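Local coordinates for hypothetical protein ST2348 (Sulfolobus tokodaii, PDB 2EF7) that is of unknown function but carries a pair of CBS domains, modules that in many proteins bind adenosine-containing ligands such as AMP or ATP and regulate attached or associated domains, at residues A[48-52]-A[53-57]; A[114-117]-A[118-121]. One frame throughout, in Å; residues are numbered along the deposited sequence.

In the fold
The two contacts illustrate one solution used twice in a tandem CBS protein. Interaction 1 (48-57) comes first along the chain, within the first CBS domain, where strand 45-51 runs into helix 52-60; interaction 2 (114-121) is its counterpart within the second CBS domain, where strand 110-115 passes into helix 116-126. They share no strand or helix: their centres lie 23 Å apart, and the nearest atoms are still about 10 Å apart. In each, a hydroxyl residue ends the strand, and an aspartate three residues on, in the first turn of the helix, closes a capping box. The helices also face neighbouring subunits, so both corners lie close to contacts of the four-chain assembly.

Interaction 1 of 2, residues A[48-52]-A[53-57]; sequences GIITE and RDIVK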
# COMPACT_ATOMS: atom_id res chain seq x y z
N GLY A 48 0.20 9.67 26.23
CA GLY A 48 1.17 8.69 25.77
C GLY A 48 0.53 7.51 25.07
O GLY A 48 -0.66 7.53 24.74
N ILE A 49 1.33 6.48 24.84
CA ILE A 49 0.87 5.28 24.17
C ILE A 49 1.62 4.06 24.70
O ILE A 49 2.80 4.15 25.03
CB ILE A 49 1.06 5.38 22.64
CG1 ILE A 49 0.45 4.17 21.95
CG2 ILE A 49 2.54 5.49 22.31
CD1 ILE A 49 0.60 4.19 20.43
N ILE A 50 0.92 2.94 24.79
CA ILE A 50 1.51 1.69 25.24
C ILE A 50 1.32 0.66 24.13
O ILE A 50 0.19 0.38 23.73
CB ILE A 50 0.82 1.17 26.53
CG1 ILE A 50 1.19 2.08 27.71
CG2 ILE A 50 1.25 -0.26 26.81
CD1 ILE A 50 0.42 1.79 29.00
N THR A 51 2.43 0.12 23.63
CA THR A 51 2.37 -0.89 22.58
C THR A 51 2.72 -2.22 23.23
O THR A 51 3.15 -2.24 24.38
CB THR A 51 3.42 -0.66 21.50
OG1 THR A 51 4.72 -0.70 22.10
CG2 THR A 51 3.19 0.68 20.81
N GLU A 52 2.55 -3.30 22.48
CA GLU A 52 2.87 -4.63 23.00
C GLU A 52 4.33 -4.64 23.43
O GLU A 52 4.68 -5.25 24.43
CB GLU A 52 2.65 -5.70 21.94
CG GLU A 52 1.25 -5.70 21.38
CD GLU A 52 1.06 -6.78 20.35
OE1 GLU A 52 1.90 -6.87 19.43
OE2 GLU A 52 0.08 -7.54 20.46
N ARG A 53 5.16 -3.97 22.64
CA ARG A 53 6.59 -3.91 22.92
C ARG A 53 6.88 -3.18 24.22
O ARG A 53 7.78 -3.57 24.98
CB ARG A 53 7.32 -3.23 21.76
CG ARG A 53 8.81 -3.11 21.98
CD ARG A 53 9.54 -3.01 20.66
NE ARG A 53 9.15 -4.10 19.77
CZ ARG A 53 9.75 -4.41 18.63
NH1 ARG A 53 10.80 -3.71 18.22
NH2 ARG A 53 9.30 -5.42 17.89
N ASP A 54 6.12 -2.12 24.49
CA ASP A 54 6.32 -1.37 25.73
C ASP A 54 6.04 -2.27 26.91
O ASP A 54 6.72 -2.19 27.93
CB ASP A 54 5.41 -0.15 25.80
CG ASP A 54 5.82 0.93 24.81
OD1 ASP A 54 7.04 1.09 24.60
OD2 ASP A 54 4.92 1.61 24.28
N ILE A 55 5.03 -3.13 26.77
CA ILE A 55 4.69 -4.05 27.84
C ILE A 55 5.82 -5.06 28.05
O ILE A 55 6.27 -5.26 29.17
CB ILE A 55 3.37 -4.80 27.54
CG1 ILE A 55 2.19 -3.83 27.73
CG2 ILE A 55 3.21 -6.00 28.47
CD1 ILE A 55 0.84 -4.50 27.61
N VAL A 56 6.28 -5.67 26.96
CA VAL A 56 7.35 -6.65 27.05
C VAL A 56 8.62 -6.03 27.62
O VAL A 56 9.32 -6.63 28.42
CB VAL A 56 7.67 -7.26 25.68
CG1 VAL A 56 8.91 -8.16 25.77
CG2 VAL A 56 6.48 -8.06 25.20
N LYS A 57 8.90 -4.81 27.20
CA LYS A 57 10.08 -4.11 27.67
C LYS A 57 10.01 -3.91 29.18
O LYS A 57 10.98 -4.17 29.89
CB LYS A 57 10.19 -2.77 26.95
CG LYS A 57 11.57 -2.15 26.95
CD LYS A 57 12.00 -1.80 25.53
CE LYS A 57 11.07 -0.78 24.89
NZ LYS A 57 11.51 -0.43 23.50
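Thr51 and Asp54 face each other across the corner where strand 45-51 becomes helix 52-60, and each side chain takes the backbone N-H of the other. The Thr51 hydroxyl sits between its own backbone N and carbonyl carbon (chi1 60°), a rotamer that turns OG1 over the helix start, where it accepts from Asp54 N at 3.1 Å. In return, Asp54 OD2 accepts from Thr51 N at 3.0 Å, approached on its anti side but 32° out of the carboxylate plane. OD2 also shares a hydrogen bond with the hydroxyl of Thr74, which ties the corner to the neighbouring strand 74-75. Were Asp54 an alanine, the carboxylate would be gone, and Thr51 N and the Thr74 hydroxyl would probably lose this shared partner, slackening the tie between strand end and helix. The first helical turn is also closed in the backbone, Ile55 N bonding to Thr51 O at 3.2 Å. On the buried side, the CG2 branch of Ile50 meets CG1 of Ile55 at 3.8 Å, the two side chains crossing nearly at a right angle; Phe72 packs against both. The polar ends of Glu52 and Arg53 pair instead with Arg53 and Glu52 of the second subunit, in reciprocal salt bridges between the chains. This exchange of bonds is a capping box with Thr51 as N-cap, set at the strand-to-helix junction of a CBS domain.

Interaction 2 of 2, residues A[114-117]-A[118-121]; sequences ISIR and DITR
A capping box opens helix 116-126 of the second CBS domain, with Ser115 as the N-cap and Asp118 as its partner. Asp118 OD2 accepts from Ser115 N at 2.8 Å, met on the anti side and 17° out of the carboxylate plane, while the reverse bond, Asp118 N to Ser115 OG, is weak at 3.4 Å. With the hydroxyl lying between backbone N and carbonyl carbon (chi1 75°), OG also comes within 3.1 Å of Asp118 OD2, to which it gives a weak hydrogen bond. The other carboxylate oxygen is engaged from further along the helix: the Arg121 guanidinium comes end-on, NH1 and NH2 both reaching Asp118 OD1, with NH1 at 2.9 Å on its anti lone pair and the oxygen almost in the guanidinium plane. CD1 of Ile114 lies against the aspartate's CB at 3.7 Å, flanking its apolar part. Within the same first turns, Thr120 OG1 donates to Arg117 O at 3.0 Å from above the carbonyl plane, on the face from which Arg121 N also bonds to it. The CD1 atoms of Ile116 and Ile119 come within 4.2 Å, the two side chains crossing at a slant, and both pack on helix 86-96. The two oxygens of Asp118 thus divide their work between the helix start and a cation; the arginine probably stabilises the carboxylate's negative charge and steadies its orientation in the cap.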
# COMPACT_ATOMS: atom_id res chain seq x y z
N ILE A 114 -5.17 9.26 13.76
CA ILE A 114 -4.98 9.47 12.32
C ILE A 114 -3.57 9.03 11.96
O ILE A 114 -2.62 9.33 12.67
CB ILE A 114 -5.16 10.98 11.93
CG1 ILE A 114 -5.07 11.15 10.41
CG2 ILE A 114 -4.10 11.85 12.57
CD1 ILE A 114 -6.40 11.23 9.73
N SER A 115 -3.43 8.30 10.86
CA SER A 115 -2.12 7.81 10.44
C SER A 115 -1.72 8.33 9.07
O SER A 115 -2.55 8.80 8.30
CB SER A 115 -2.11 6.28 10.41
OG SER A 115 -2.81 5.82 9.26
N ILE A 116 -0.43 8.22 8.78
CA ILE A 116 0.10 8.68 7.50
C ILE A 116 -0.64 8.01 6.34
O ILE A 116 -0.79 8.61 5.27
CB ILE A 116 1.61 8.38 7.41
CG1 ILE A 116 2.19 9.04 6.15
CG2 ILE A 116 1.86 6.88 7.42
CD1 ILE A 116 2.10 10.55 6.18
N ARG A 117 -1.09 6.78 6.54
CA ARG A 117 -1.82 6.08 5.48
C ARG A 117 -3.19 6.71 5.28
O ARG A 117 -3.72 6.71 4.16
CB ARG A 117 -1.99 4.59 5.80
CG ARG A 117 -0.69 3.81 5.86
CD ARG A 117 0.20 4.08 4.66
NE ARG A 117 1.38 3.21 4.64
CZ ARG A 117 2.50 3.48 3.98
NH1 ARG A 117 2.63 4.60 3.29
NH2 ARG A 117 3.51 2.61 4.02
N ASP A 118 -3.77 7.24 6.36
CA ASP A 118 -5.07 7.89 6.26
C ASP A 118 -4.90 9.13 5.40
O ASP A 118 -5.79 9.49 4.63
CB ASP A 118 -5.59 8.30 7.64
CG ASP A 118 -6.01 7.12 8.49
OD1 ASP A 118 -6.74 6.24 7.98
OD2 ASP A 118 -5.62 7.08 9.68
N ILE A 119 -3.75 9.79 5.54
CA ILE A 119 -3.45 11.00 4.78
C ILE A 119 -3.35 10.76 3.28
O ILE A 119 -3.94 11.49 2.49
CB ILE A 119 -2.16 11.66 5.31
CG1 ILE A 119 -2.38 12.08 6.77
CG2 ILE A 119 -1.80 12.87 4.44
CD1 ILE A 119 -1.20 12.79 7.39
N THR A 120 -2.60 9.73 2.88
CA THR A 120 -2.47 9.43 1.45
C THR A 120 -3.80 8.96 0.86
O THR A 120 -4.07 9.19 -0.32
CB THR A 120 -1.40 8.36 1.19
OG1 THR A 120 -1.63 7.24 2.05
CG2 THR A 120 -0.02 8.93 1.45
N ARG A 121 -4.63 8.31 1.67
CA ARG A 121 -5.92 7.86 1.19
C ARG A 121 -6.79 9.08 0.91
O ARG A 121 -7.53 9.12 -0.07
CB ARG A 121 -6.63 6.96 2.22
CG ARG A 121 -8.04 6.55 1.80
CD ARG A 121 -8.64 5.47 2.69
NE ARG A 121 -9.24 5.97 3.92
CZ ARG A 121 -8.60 6.11 5.08
NH1 ARG A 121 -7.32 5.78 5.18
NH2 ARG A 121 -9.25 6.58 6.14